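Rubisco operon transcriptional regulator (Synechocystis sp., PDB 5Y2W) acts as a LysR-type transcriptional repressor that probably couples carbon to nitrogen metabolism, its regulatory domain binding the effector 2-phosphoglycolate. Local coordinates at residues Glu108-Arg113 / Leu121-Leu126; Gln148-Gly153 / Ser171-Leu176; Arg54-Glu59 / Glu70-Asn75; Trp187-Leu192 / Tyr207-Thr212; Arg27-Phe32 / Ile39-Lys44. All blocks are in the same frame, centred on the assembly; numbering follows the deposited sequence.

How the contacts relate
Contacts 3, 4 and 5 belong to the half of the regulatory domain built on the mixed five-stranded sheet. Contacts 3 and 4 join through neighbouring strands, N75 N lying 2.8 Å from N191 O in a probable hydrogen bond. Contacts 4 and 5, with centres 13 Å apart, share the packing of helices 199-211 and 24-35. Contacts 1 and 2 lie in the other half and touch where I111 CD1 packs on A149 CB at 3.7 Å. The 2-phosphoglycolate sits between the halves. Contact 1 reaches it directly through R113, whereas the side chains of M55, V189 and I150 stay about 11, 13 and 14 Å from a bound ligand.

Contact 1: residues Glu108-Arg113 / Leu121-Leu126; sequences EAFIMR and LAVQNL. With PGA (2-phosphoglycolic acid), chain B.
A chi1 of -167° swings the F110 ring away from its own N, and V123 CG1 (chi1 169°) comes to meet it from the opposite direction. F110 CZ approaches V123 CG1 to 3.8 Å, obliquely to the ring. M112 adds its terminal methyl, M112 CE lying 4.2 Å from V123 CG1. A flexible thioether beside a branched valine suits this buried apolar seam, which F127 extends with a T-shaped ring contact to F110. R113 has a different task. Bends at chi2 and chi3 present the guanidinium to the ligand, edge first and near its plane. R113 NH1 donates to PGA O2P over 2.9 Å in a nearly straight bond (164°), and R113 NH2 adds a weak bond of 3.4 Å to the same O2P. NH2 also bonds N143 OD1, which helps fix the rotation of the group. A leucine here would probably leave O2P without these donors and its negative charge less well balanced, with R185 left as a remaining arginine partner. T19, T20, N82, S117, T119 and R185 also hydrogen-bond the ligand, completing the ligand cleft between the two subdomains, as in the periplasmic-binding-protein fold of LysR regulators.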
# COMPACT_ATOMS: atom_id res chain seq x y z
N GLU A 108 4.80 -12.41 -22.74
CA GLU A 108 3.68 -11.65 -22.21
C GLU A 108 4.13 -10.40 -21.52
O GLU A 108 5.20 -10.38 -20.90
CB GLU A 108 2.92 -12.44 -21.17
CG GLU A 108 2.03 -13.52 -21.75
CD GLU A 108 0.71 -12.99 -22.32
OE1 GLU A 108 0.14 -11.98 -21.79
OE2 GLU A 108 0.24 -13.62 -23.32
N ALA A 109 3.32 -9.33 -21.66
CA ALA A 109 3.60 -8.07 -20.99
C ALA A 109 3.32 -8.36 -19.52
O ALA A 109 2.23 -8.86 -19.15
CB ALA A 109 2.69 -6.94 -21.49
N PHE A 110 4.32 -8.07 -18.70
CA PHE A 110 4.34 -8.51 -17.30
C PHE A 110 4.85 -7.39 -16.39
O PHE A 110 5.97 -6.89 -16.56
CB PHE A 110 5.23 -9.72 -17.17
CG PHE A 110 5.09 -10.43 -15.86
CD1 PHE A 110 5.72 -9.95 -14.73
CD2 PHE A 110 4.32 -11.56 -15.77
CE1 PHE A 110 5.57 -10.59 -13.51
CE2 PHE A 110 4.16 -12.22 -14.57
CZ PHE A 110 4.80 -11.73 -13.43
N ILE A 111 4.04 -7.02 -15.41
CA ILE A 111 4.37 -5.93 -14.54
C ILE A 111 5.06 -6.49 -13.34
O ILE A 111 4.53 -7.41 -12.70
CB ILE A 111 3.10 -5.20 -14.09
CG1 ILE A 111 2.30 -4.72 -15.33
CG2 ILE A 111 3.47 -4.03 -13.17
CD1 ILE A 111 0.80 -4.74 -15.15
N MET A 112 6.19 -5.93 -12.98
CA MET A 112 6.92 -6.44 -11.83
C MET A 112 6.79 -5.51 -10.61
O MET A 112 6.57 -4.33 -10.75
CB MET A 112 8.39 -6.54 -12.16
CG MET A 112 8.80 -7.69 -13.04
SD MET A 112 9.03 -9.27 -12.18
CE MET A 112 9.48 -10.45 -13.45
N ARG A 113 6.88 -6.08 -9.43
CA ARG A 113 7.05 -5.33 -8.19
C ARG A 113 8.47 -4.73 -8.16
O ARG A 113 9.33 -5.11 -8.97
CB ARG A 113 6.89 -6.31 -6.99
CG ARG A 113 5.46 -6.70 -6.66
CD ARG A 113 4.72 -5.63 -5.90
NE ARG A 113 5.47 -5.30 -4.70
CZ ARG A 113 5.43 -5.96 -3.54
NH1 ARG A 113 6.30 -5.60 -2.57
NH2 ARG A 113 4.56 -6.96 -3.36
N LEU A 121 11.00 -11.78 -6.26
CA LEU A 121 12.08 -12.78 -6.24
C LEU A 121 11.52 -14.21 -6.51
O LEU A 121 12.06 -14.98 -7.30
CB LEU A 121 12.80 -12.67 -4.94
CG LEU A 121 14.07 -13.48 -4.83
CD1 LEU A 121 15.11 -12.93 -5.80
CD2 LEU A 121 14.56 -13.43 -3.37
N ALA A 122 10.40 -14.55 -5.91
CA ALA A 122 9.78 -15.85 -6.23
C ALA A 122 9.35 -15.97 -7.72
O ALA A 122 9.48 -17.03 -8.35
CB ALA A 122 8.56 -16.04 -5.33
N VAL A 123 8.85 -14.89 -8.31
CA VAL A 123 8.45 -14.96 -9.71
C VAL A 123 9.72 -15.13 -10.51
O VAL A 123 9.79 -15.98 -11.38
CB VAL A 123 7.72 -13.70 -10.16
CG1 VAL A 123 7.54 -13.66 -11.67
CG2 VAL A 123 6.39 -13.59 -9.44
N GLN A 124 10.72 -14.32 -10.24
CA GLN A 124 11.99 -14.47 -10.99
C GLN A 124 12.58 -15.87 -10.88
O GLN A 124 13.08 -16.41 -11.86
CB GLN A 124 13.02 -13.52 -10.50
CG GLN A 124 12.69 -12.10 -10.93
CD GLN A 124 13.52 -11.08 -10.19
OE1 GLN A 124 13.90 -11.27 -9.03
NE2 GLN A 124 13.81 -10.01 -10.84
N ASN A 125 12.48 -16.47 -9.71
CA ASN A 125 13.07 -17.80 -9.57
C ASN A 125 12.29 -18.79 -10.31
O ASN A 125 12.84 -19.67 -10.94
CB ASN A 125 13.18 -18.19 -8.12
CG ASN A 125 14.28 -17.42 -7.47
OD1 ASN A 125 15.16 -16.98 -8.17
ND2 ASN A 125 14.20 -17.16 -6.17
N LEU A 126 10.98 -18.65 -10.25
CA LEU A 126 10.14 -19.58 -10.97
C LEU A 126 10.37 -19.48 -12.49
O LEU A 126 10.52 -20.51 -13.17
CB LEU A 126 8.69 -19.35 -10.61
CG LEU A 126 7.72 -20.30 -11.36
CD1 LEU A 126 7.81 -21.71 -10.73
CD2 LEU A 126 6.29 -19.77 -11.34
P PGA B . 6.68 -8.54 -0.77
O1P PGA B . 6.04 -9.78 0.05
O2P PGA B . 5.95 -7.32 -0.30
O3P PGA B . 6.46 -8.91 -2.25
O4P PGA B . 8.06 -8.43 -0.25
C2 PGA B . 4.68 -10.14 0.13
C1 PGA B . 4.46 -11.64 0.00
O1 PGA B . 3.28 -12.10 0.06
O2 PGA B . 5.47 -12.36 -0.15

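Contact 2: residues Gln148-Gly153 / Ser171-Leu176; sequences QAIAGG and SELTIL
I150 and L173 cross at about a right angle where helix 143-151 packs against strand 173-176, an outer strand of the three-stranded antiparallel sheet in this alpha/beta half of the domain. The closest carbons are I150 CG2 and L173 CD2, 3.6 Å apart. The branch on I150 that does this is the one anti to the backbone N, while CG1 is left to pack on I111. The same methyl also touches the next residue of the helix, L173 CD2 lying 4.4 Å from A151 CB. Alanine suits that spot because its short side chain probably lets the chain just before the strand come close: the A151 and E172 CA atoms are 5.9 Å apart, and the two CB atoms 4.4 Å. Farther out, the carboxylate of E172 forms a salt bridge with R170, and I150 also packs on I87 of the central strand. A hydrogen bond from R89 NH1 to A151 O further ties the helix end to that strand. G153, with its positive phi, is the C-prime residue of a Schellman motif closing the helix, G153 N bonding I150 O at 2.9 Å.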
# COMPACT_ATOMS: atom_id res chain seq x y z
N GLN A 148 -4.24 -1.95 -10.36
CA GLN A 148 -4.63 -0.84 -11.23
C GLN A 148 -4.02 -0.96 -12.63
O GLN A 148 -4.70 -0.82 -13.60
CB GLN A 148 -4.20 0.50 -10.63
CG GLN A 148 -5.21 1.11 -9.69
CD GLN A 148 -6.51 1.45 -10.38
OE1 GLN A 148 -6.55 1.82 -11.55
NE2 GLN A 148 -7.59 1.27 -9.67
N ALA A 149 -2.74 -1.25 -12.73
CA ALA A 149 -2.14 -1.38 -14.08
C ALA A 149 -2.76 -2.51 -14.91
O ALA A 149 -3.02 -2.35 -16.13
CB ALA A 149 -0.63 -1.50 -14.01
N ILE A 150 -3.07 -3.61 -14.25
CA ILE A 150 -3.63 -4.73 -14.94
C ILE A 150 -5.02 -4.33 -15.40
O ILE A 150 -5.39 -4.63 -16.51
CB ILE A 150 -3.77 -5.95 -14.04
CG1 ILE A 150 -2.40 -6.47 -13.64
CG2 ILE A 150 -4.60 -7.04 -14.72
CD1 ILE A 150 -2.49 -7.43 -12.48
N ALA A 151 -5.79 -3.72 -14.51
CA ALA A 151 -7.12 -3.28 -14.86
C ALA A 151 -7.05 -2.29 -16.03
O ALA A 151 -7.95 -2.29 -16.84
CB ALA A 151 -7.80 -2.63 -13.68
N GLY A 152 -6.01 -1.45 -16.11
CA GLY A 152 -5.88 -0.52 -17.25
C GLY A 152 -5.21 -1.14 -18.47
O GLY A 152 -4.73 -0.42 -19.35
N GLY A 153 -5.09 -2.48 -18.50
CA GLY A 153 -4.68 -3.19 -19.70
C GLY A 153 -3.18 -3.19 -19.89
O GLY A 153 -2.70 -3.45 -20.96
N SER A 171 -15.18 -6.53 -10.73
CA SER A 171 -13.74 -6.68 -10.80
C SER A 171 -13.36 -7.14 -12.21
O SER A 171 -13.88 -8.10 -12.76
CB SER A 171 -13.15 -7.60 -9.76
OG SER A 171 -11.73 -7.43 -9.78
N GLU A 172 -12.44 -6.39 -12.75
CA GLU A 172 -11.86 -6.62 -14.05
C GLU A 172 -10.79 -7.72 -14.01
O GLU A 172 -10.37 -8.20 -15.06
CB GLU A 172 -11.21 -5.29 -14.49
CG GLU A 172 -12.24 -4.23 -14.88
CD GLU A 172 -12.82 -4.56 -16.24
OE1 GLU A 172 -12.39 -3.92 -17.16
OE2 GLU A 172 -13.63 -5.49 -16.40
N LEU A 173 -10.38 -8.12 -12.81
CA LEU A 173 -9.23 -8.97 -12.60
C LEU A 173 -9.64 -10.41 -12.56
O LEU A 173 -10.70 -10.72 -12.14
CB LEU A 173 -8.56 -8.64 -11.28
CG LEU A 173 -8.18 -7.20 -11.15
CD1 LEU A 173 -7.41 -7.11 -9.84
CD2 LEU A 173 -7.35 -6.77 -12.36
N THR A 174 -8.75 -11.28 -12.98
CA THR A 174 -9.06 -12.67 -13.06
C THR A 174 -7.76 -13.43 -12.83
O THR A 174 -6.67 -12.92 -13.15
CB THR A 174 -9.65 -12.99 -14.47
OG1 THR A 174 -10.12 -14.32 -14.49
CG2 THR A 174 -8.60 -12.90 -15.56
N ILE A 175 -7.88 -14.62 -12.28
CA ILE A 175 -6.73 -15.52 -12.10
C ILE A 175 -6.60 -16.40 -13.33
O ILE A 175 -7.56 -17.07 -13.72
CB ILE A 175 -6.87 -16.39 -10.85
CG1 ILE A 175 -6.73 -15.51 -9.62
CG2 ILE A 175 -5.80 -17.44 -10.80
CD1 ILE A 175 -7.34 -16.09 -8.36
N LEU A 176 -5.42 -16.35 -13.97
CA LEU A 176 -5.12 -17.28 -15.04
C LEU A 176 -4.59 -18.61 -14.46
O LEU A 176 -3.64 -18.64 -13.63
CB LEU A 176 -4.11 -16.69 -15.98
CG LEU A 176 -4.51 -15.38 -16.69
CD1 LEU A 176 -3.38 -14.99 -17.63
CD2 LEU A 176 -5.82 -15.53 -17.45

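Contact 3: residues Arg54-Glu59 / Glu70-Asn75; sequences RMQNNE and EEIDLN
Beside the packing of M55 on I72, the flat guanidinium of R54 has E59 OE1 over one face, 3.4 Å above its plane and offset toward the rim. This is a purely electrostatic pairing, since no N-H points at that oxygen; R54 NE has a second acid in D60, with which it forms a salt bridge. The contact itself is apolar. I72 CD1 presses to 3.3 Å from M55 CB, tighter than usual for carbons, and lies 3.7 Å from Q56 CG. Beyond CG the M55 chain runs extended (chi2 164°), carrying M55 CE to 3.7 Å from L74 CD1; the two side chains cross at about a right angle. Long and unbranched, methionine can thus touch both residues. An alanine in its place would probably open a gap beside L74 and cost I72 part of its cover. The arrangement packs the end of helix 48-56, finished by a Schellman motif at N58, on the loop leading into strand 74-79 and on its first residue, L74, while L192 of strand 186-192 and Y63 and V65 of strand 62-65 pack round M55.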
# COMPACT_ATOMS: atom_id res chain seq x y z
N ARG A 54 14.60 -4.02 9.20
CA ARG A 54 13.97 -3.79 10.48
C ARG A 54 14.45 -4.83 11.48
O ARG A 54 14.83 -4.49 12.60
CB ARG A 54 12.47 -3.74 10.35
CG ARG A 54 12.01 -2.48 9.59
CD ARG A 54 10.50 -2.45 9.63
NE ARG A 54 9.94 -2.13 10.95
CZ ARG A 54 9.81 -0.88 11.44
NH1 ARG A 54 9.27 -0.68 12.63
NH2 ARG A 54 10.20 0.18 10.75
N MET A 55 14.52 -6.08 11.05
CA MET A 55 14.97 -7.16 11.90
C MET A 55 16.41 -6.96 12.35
O MET A 55 16.75 -7.28 13.48
CB MET A 55 14.87 -8.51 11.19
CG MET A 55 13.45 -9.11 10.99
SD MET A 55 13.51 -10.43 9.73
CE MET A 55 11.88 -11.10 9.98
N GLN A 56 17.25 -6.47 11.45
CA GLN A 56 18.67 -6.24 11.75
C GLN A 56 18.89 -5.16 12.79
O GLN A 56 19.89 -5.19 13.48
CB GLN A 56 19.43 -5.80 10.52
CG GLN A 56 19.54 -6.86 9.47
CD GLN A 56 20.89 -6.86 8.79
OE1 GLN A 56 21.91 -7.01 9.46
NE2 GLN A 56 20.89 -6.72 7.47
N ASN A 57 17.98 -4.21 12.86
CA ASN A 57 18.00 -3.17 13.89
C ASN A 57 17.01 -3.50 15.00
O ASN A 57 16.63 -2.62 15.76
CB ASN A 57 17.59 -1.82 13.31
CG ASN A 57 18.31 -1.51 12.05
OD1 ASN A 57 19.27 -2.16 11.70
ND2 ASN A 57 17.83 -0.50 11.34
N ASN A 58 16.57 -4.75 15.07
CA ASN A 58 15.63 -5.20 16.12
C ASN A 58 14.43 -4.28 16.41
O ASN A 58 14.09 -4.07 17.57
CB ASN A 58 16.43 -5.42 17.40
CG ASN A 58 15.55 -5.89 18.55
OD1 ASN A 58 14.67 -6.73 18.40
ND2 ASN A 58 15.78 -5.31 19.69
N GLU A 59 13.77 -3.77 15.36
CA GLU A 59 12.80 -2.66 15.54
C GLU A 59 11.44 -3.06 16.12
O GLU A 59 10.76 -2.27 16.76
CB GLU A 59 12.64 -1.87 14.25
CG GLU A 59 13.95 -1.21 13.82
CD GLU A 59 13.78 -0.25 12.66
OE1 GLU A 59 12.99 0.69 12.81
OE2 GLU A 59 14.43 -0.43 11.60
N GLU A 70 17.67 -14.74 4.98
CA GLU A 70 18.71 -15.76 5.05
C GLU A 70 19.65 -15.50 6.19
O GLU A 70 19.92 -16.40 6.97
CB GLU A 70 19.46 -15.87 3.73
CG GLU A 70 18.52 -16.32 2.64
CD GLU A 70 19.18 -16.97 1.46
OE1 GLU A 70 20.21 -16.44 0.99
OE2 GLU A 70 18.63 -18.00 1.00
N GLU A 71 20.09 -14.25 6.33
CA GLU A 71 21.12 -13.96 7.30
C GLU A 71 20.63 -13.46 8.64
O GLU A 71 21.38 -12.86 9.38
CB GLU A 71 22.14 -13.01 6.69
CG GLU A 71 22.84 -13.66 5.51
CD GLU A 71 24.24 -13.12 5.29
OE1 GLU A 71 24.55 -12.00 5.74
OE2 GLU A 71 25.04 -13.84 4.64
N ILE A 72 19.37 -13.73 8.97
CA ILE A 72 18.87 -13.44 10.31
C ILE A 72 18.32 -14.70 10.91
O ILE A 72 17.64 -15.48 10.21
CB ILE A 72 17.79 -12.35 10.31
CG1 ILE A 72 18.45 -11.04 9.84
CG2 ILE A 72 17.16 -12.24 11.68
CD1 ILE A 72 17.48 -9.91 9.64
N ASP A 73 18.62 -14.90 12.20
CA ASP A 73 18.23 -16.11 12.92
C ASP A 73 16.93 -15.80 13.60
O ASP A 73 16.87 -14.94 14.44
CB ASP A 73 19.30 -16.55 13.96
CG ASP A 73 18.93 -17.87 14.69
OD1 ASP A 73 17.96 -18.58 14.32
OD2 ASP A 73 19.62 -18.21 15.67
N LEU A 74 15.90 -16.54 13.24
CA LEU A 74 14.54 -16.28 13.62
C LEU A 74 13.89 -17.49 14.20
O LEU A 74 14.12 -18.62 13.71
CB LEU A 74 13.73 -15.96 12.36
CG LEU A 74 14.06 -14.65 11.69
CD1 LEU A 74 13.29 -14.49 10.37
CD2 LEU A 74 13.74 -13.52 12.65
N ASN A 75 13.04 -17.29 15.20
CA ASN A 75 12.01 -18.26 15.44
C ASN A 75 10.78 -17.90 14.57
O ASN A 75 10.54 -16.73 14.35
CB ASN A 75 11.60 -18.27 16.89
CG ASN A 75 10.89 -19.54 17.26
OD1 ASN A 75 9.78 -19.83 16.80
ND2 ASN A 75 11.55 -20.34 18.06

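Contact 4: residues Trp187-Leu192 / Tyr207-Thr212; sequences WYVANL and YLMAVT
V189 on strand 186-192 and L208 on helix 199-211 bring their CA atoms to 8.7 Å, the nearest CA pair of the two segments in this layering of a helix on the mixed sheet, a basic element of alpha/beta folds. The two side chains reach toward each other tip to tip. L208 CD2 lies 3.8 Å from V189 CB and meets both valine methyls at slightly greater distances, filling the notch between them. The torsion of V189 (chi1 53°) sets CG1 between its backbone N and carbonyl carbon, with CG2 anti to the N; the compact, branched residue thus gives the leucine methyl a forked surface. M209 bends at chi2 toward V189 as well, but its modelled methyl is implausibly close and its exact position is doubtful. Around this buried core, L28 of helix 24-35 packs on L208, and L62 of the neighbouring strand on V189. The helix ends one turn on: T212 OG1 gives L208 O a hydrogen bond of 2.7 Å, and T212 N gives the same oxygen another of 3.1 Å from the opposite face of the carbonyl plane.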
# COMPACT_ATOMS: atom_id res chain seq x y z
N TRP A 187 2.46 -17.49 5.02
CA TRP A 187 2.79 -16.45 5.97
C TRP A 187 3.31 -17.05 7.29
O TRP A 187 2.69 -17.93 7.87
CB TRP A 187 1.56 -15.59 6.26
CG TRP A 187 1.19 -14.58 5.22
CD1 TRP A 187 1.98 -14.06 4.24
CD2 TRP A 187 -0.06 -13.95 5.10
NE1 TRP A 187 1.28 -13.13 3.51
CE2 TRP A 187 0.03 -13.04 4.02
CE3 TRP A 187 -1.25 -14.00 5.85
CZ2 TRP A 187 -1.03 -12.25 3.63
CZ3 TRP A 187 -2.30 -13.24 5.43
CH2 TRP A 187 -2.17 -12.34 4.35
N TYR A 188 4.41 -16.51 7.78
CA TYR A 188 4.99 -16.91 9.03
C TYR A 188 4.98 -15.75 9.97
O TYR A 188 5.23 -14.62 9.55
CB TYR A 188 6.44 -17.30 8.85
CG TYR A 188 6.69 -18.52 7.99
CD1 TYR A 188 6.53 -19.81 8.50
CD2 TYR A 188 7.14 -18.37 6.67
CE1 TYR A 188 6.81 -20.93 7.71
CE2 TYR A 188 7.40 -19.47 5.88
CZ TYR A 188 7.25 -20.74 6.41
OH TYR A 188 7.53 -21.78 5.58
N VAL A 189 4.72 -16.03 11.24
CA VAL A 189 4.96 -15.04 12.29
C VAL A 189 6.27 -15.42 13.02
O VAL A 189 6.48 -16.55 13.47
CB VAL A 189 3.78 -14.87 13.24
CG1 VAL A 189 3.34 -16.19 13.81
CG2 VAL A 189 4.13 -13.89 14.36
N ALA A 190 7.15 -14.43 13.07
CA ALA A 190 8.53 -14.61 13.39
C ALA A 190 8.94 -13.59 14.45
O ALA A 190 8.29 -12.56 14.59
CB ALA A 190 9.38 -14.44 12.14
N ASN A 191 9.98 -13.95 15.19
CA ASN A 191 10.70 -13.05 16.09
C ASN A 191 12.18 -13.42 16.08
O ASN A 191 12.55 -14.54 15.67
CB ASN A 191 10.16 -13.16 17.49
CG ASN A 191 10.35 -14.54 18.08
OD1 ASN A 191 11.32 -14.80 18.78
ND2 ASN A 191 9.42 -15.42 17.82
N LEU A 192 13.01 -12.47 16.46
CA LEU A 192 14.48 -12.70 16.51
C LEU A 192 14.74 -13.93 17.38
O LEU A 192 14.12 -14.07 18.46
CB LEU A 192 15.22 -11.44 17.04
CG LEU A 192 15.19 -10.15 16.15
CD1 LEU A 192 16.11 -9.03 16.60
CD2 LEU A 192 15.51 -10.45 14.68
N TYR A 207 -2.74 -15.51 20.28
CA TYR A 207 -4.04 -15.11 19.71
C TYR A 207 -4.07 -15.38 18.18
O TYR A 207 -5.01 -16.01 17.62
CB TYR A 207 -4.36 -13.64 20.05
CG TYR A 207 -5.56 -13.12 19.27
CD1 TYR A 207 -6.86 -13.50 19.60
CD2 TYR A 207 -5.38 -12.28 18.16
CE1 TYR A 207 -7.94 -13.06 18.86
CE2 TYR A 207 -6.45 -11.84 17.42
CZ TYR A 207 -7.73 -12.21 17.77
OH TYR A 207 -8.77 -11.75 17.01
N LEU A 208 -3.02 -14.93 17.52
CA LEU A 208 -2.87 -15.15 16.07
C LEU A 208 -2.93 -16.63 15.74
O LEU A 208 -3.70 -17.05 14.86
CB LEU A 208 -1.54 -14.55 15.57
CG LEU A 208 -1.20 -14.67 14.07
CD1 LEU A 208 -2.26 -14.02 13.16
CD2 LEU A 208 0.13 -14.03 13.82
N MET A 209 -2.10 -17.42 16.43
CA MET A 209 -2.10 -18.88 16.17
C MET A 209 -3.45 -19.50 16.39
O MET A 209 -3.90 -20.36 15.65
CB MET A 209 -1.09 -19.61 17.04
CG MET A 209 0.32 -19.18 16.72
SD MET A 209 0.59 -19.21 14.91
CE MET A 209 2.12 -18.36 15.04
N ALA A 210 -4.13 -19.06 17.43
CA ALA A 210 -5.39 -19.71 17.73
C ALA A 210 -6.42 -19.36 16.70
O ALA A 210 -7.08 -20.22 16.19
CB ALA A 210 -5.86 -19.31 19.14
N VAL A 211 -6.55 -18.07 16.37
CA VAL A 211 -7.65 -17.68 15.46
C VAL A 211 -7.46 -18.19 14.03
O VAL A 211 -8.45 -18.37 13.28
CB VAL A 211 -7.93 -16.16 15.45
CG1 VAL A 211 -8.34 -15.72 16.85
CG2 VAL A 211 -6.75 -15.37 14.93
N THR A 212 -6.21 -18.45 13.65
CA THR A 212 -5.94 -18.89 12.29
C THR A 212 -5.86 -20.39 12.14
O THR A 212 -5.53 -20.85 11.04
CB THR A 212 -4.65 -18.26 11.75
OG1 THR A 212 -3.54 -18.56 12.62
CG2 THR A 212 -4.85 -16.74 11.67

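Contact 5: residues Arg27-Phe32 / Ile39-Lys44; sequences RLLGEF and IEVSLK
L29 faces V41 with CA atoms 8.4 Å apart, and F32 faces I39 at 9.0 Å, so helix 27-32 lies at ordinary packing distance over strand 39-44. These are the second and third elements of a beta-alpha-beta crossover, in which helix 24-35 links the neighbouring parallel strands 11-18 and 39-46. The helix contributes residues one turn apart, while the strand offers every second residue on one face. L29 crosses V41 obliquely, CD1 reaching to 3.9 Å from V41 CG1; the valine methyl involved is the one anti to the backbone N (chi1 -179°). Leucine reaches across to the strand, and a beta-branched valine suits an extended backbone. At the other end F32, with CG anti to its own N (chi1 179°), turns its ring toward I39. That ring also takes part in an aromatic cluster, T-shaped against F204 and inclined at about 45° to Y36 and Y207, which ties this helix to helix 199-211. The strand faces a neighbour too: V41, S42 and L43 form a parallel beta ladder with the second subunit, carrying the sheet across the dimer interface, and R137 of that subunit gives a hydrogen bond to I39 O. Within the chain, the ring atom F32 CE2 stands 4.3 Å from I39 CG2, approached obliquely.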
# COMPACT_ATOMS: atom_id res chain seq x y z
N ARG A 27 -7.55 -6.50 10.19
CA ARG A 27 -8.88 -6.97 10.50
C ARG A 27 -8.82 -7.85 11.77
O ARG A 27 -9.67 -7.74 12.61
CB ARG A 27 -9.43 -7.74 9.35
CG ARG A 27 -10.85 -8.21 9.57
CD ARG A 27 -11.37 -8.88 8.31
NE ARG A 27 -10.56 -10.05 7.99
CZ ARG A 27 -10.72 -10.81 6.92
NH1 ARG A 27 -11.69 -10.55 6.05
NH2 ARG A 27 -9.92 -11.85 6.73
N LEU A 28 -7.79 -8.68 11.90
CA LEU A 28 -7.56 -9.48 13.11
C LEU A 28 -7.27 -8.65 14.34
O LEU A 28 -7.61 -9.04 15.44
CB LEU A 28 -6.37 -10.42 12.95
CG LEU A 28 -6.56 -11.76 12.25
CD1 LEU A 28 -5.46 -12.67 12.81
CD2 LEU A 28 -7.95 -12.39 12.43
N LEU A 29 -6.59 -7.52 14.17
CA LEU A 29 -6.39 -6.58 15.28
C LEU A 29 -7.67 -6.11 15.98
O LEU A 29 -7.60 -5.71 17.13
CB LEU A 29 -5.61 -5.36 14.82
CG LEU A 29 -4.16 -5.66 14.40
CD1 LEU A 29 -3.40 -4.37 14.06
CD2 LEU A 29 -3.42 -6.47 15.47
N GLY A 30 -8.80 -6.15 15.29
CA GLY A 30 -10.04 -5.60 15.79
C GLY A 30 -10.59 -6.41 16.93
O GLY A 30 -10.94 -5.85 17.96
N GLU A 31 -10.66 -7.72 16.74
CA GLU A 31 -11.08 -8.59 17.82
C GLU A 31 -10.06 -8.47 18.96
O GLU A 31 -10.42 -8.27 20.12
CB GLU A 31 -11.27 -10.03 17.34
CG GLU A 31 -12.02 -10.95 18.34
CD GLU A 31 -13.50 -11.23 17.98
OE1 GLU A 31 -13.95 -10.81 16.90
OE2 GLU A 31 -14.21 -11.90 18.79
N PHE A 32 -8.78 -8.53 18.62
CA PHE A 32 -7.73 -8.55 19.63
C PHE A 32 -7.83 -7.33 20.54
O PHE A 32 -7.74 -7.45 21.74
CB PHE A 32 -6.36 -8.61 18.96
CG PHE A 32 -5.19 -8.62 19.92
CD1 PHE A 32 -4.83 -9.78 20.59
CD2 PHE A 32 -4.42 -7.49 20.11
CE1 PHE A 32 -3.74 -9.80 21.44
CE2 PHE A 32 -3.31 -7.50 20.96
CZ PHE A 32 -2.98 -8.66 21.63
N ILE A 39 -4.10 -2.19 25.18
CA ILE A 39 -2.99 -2.41 24.26
C ILE A 39 -3.01 -1.48 23.03
O ILE A 39 -3.97 -1.44 22.24
CB ILE A 39 -2.90 -3.89 23.84
CG1 ILE A 39 -2.88 -4.80 25.07
CG2 ILE A 39 -1.65 -4.14 23.00
CD1 ILE A 39 -1.88 -4.39 26.13
N GLU A 40 -1.92 -0.75 22.88
CA GLU A 40 -1.67 0.03 21.70
C GLU A 40 -0.87 -0.81 20.68
O GLU A 40 -0.01 -1.62 21.06
CB GLU A 40 -0.92 1.31 22.10
CG GLU A 40 -1.69 2.12 23.13
CD GLU A 40 -1.07 3.46 23.40
OE1 GLU A 40 0.09 3.67 23.04
OE2 GLU A 40 -1.75 4.33 23.96
N VAL A 41 -1.19 -0.64 19.40
CA VAL A 41 -0.54 -1.41 18.35
C VAL A 41 -0.07 -0.45 17.31
O VAL A 41 -0.86 0.40 16.85
CB VAL A 41 -1.48 -2.41 17.69
CG1 VAL A 41 -0.73 -3.19 16.61
CG2 VAL A 41 -2.10 -3.33 18.71
N SER A 42 1.21 -0.57 16.96
CA SER A 42 1.80 0.18 15.89
C SER A 42 2.18 -0.81 14.79
O SER A 42 2.92 -1.76 15.01
CB SER A 42 3.03 0.92 16.40
OG SER A 42 3.50 1.75 15.38
N LEU A 43 1.66 -0.60 13.58
CA LEU A 43 1.90 -1.53 12.48
C LEU A 43 2.65 -0.89 11.34
O LEU A 43 2.24 0.14 10.79
CB LEU A 43 0.57 -2.04 11.95
CG LEU A 43 0.62 -2.89 10.67
CD1 LEU A 43 0.90 -4.35 11.03
CD2 LEU A 43 -0.70 -2.78 9.88
N LYS A 44 3.70 -1.55 10.93
CA LYS A 44 4.48 -1.08 9.83
C LYS A 44 4.24 -2.06 8.68
O LYS A 44 4.09 -3.27 8.88
CB LYS A 44 5.95 -1.01 10.22
CG LYS A 44 6.88 -0.35 9.22
CD LYS A 44 6.79 1.17 9.30
CE LYS A 44 7.55 1.84 8.16
NZ LYS A 44 7.42 3.33 8.12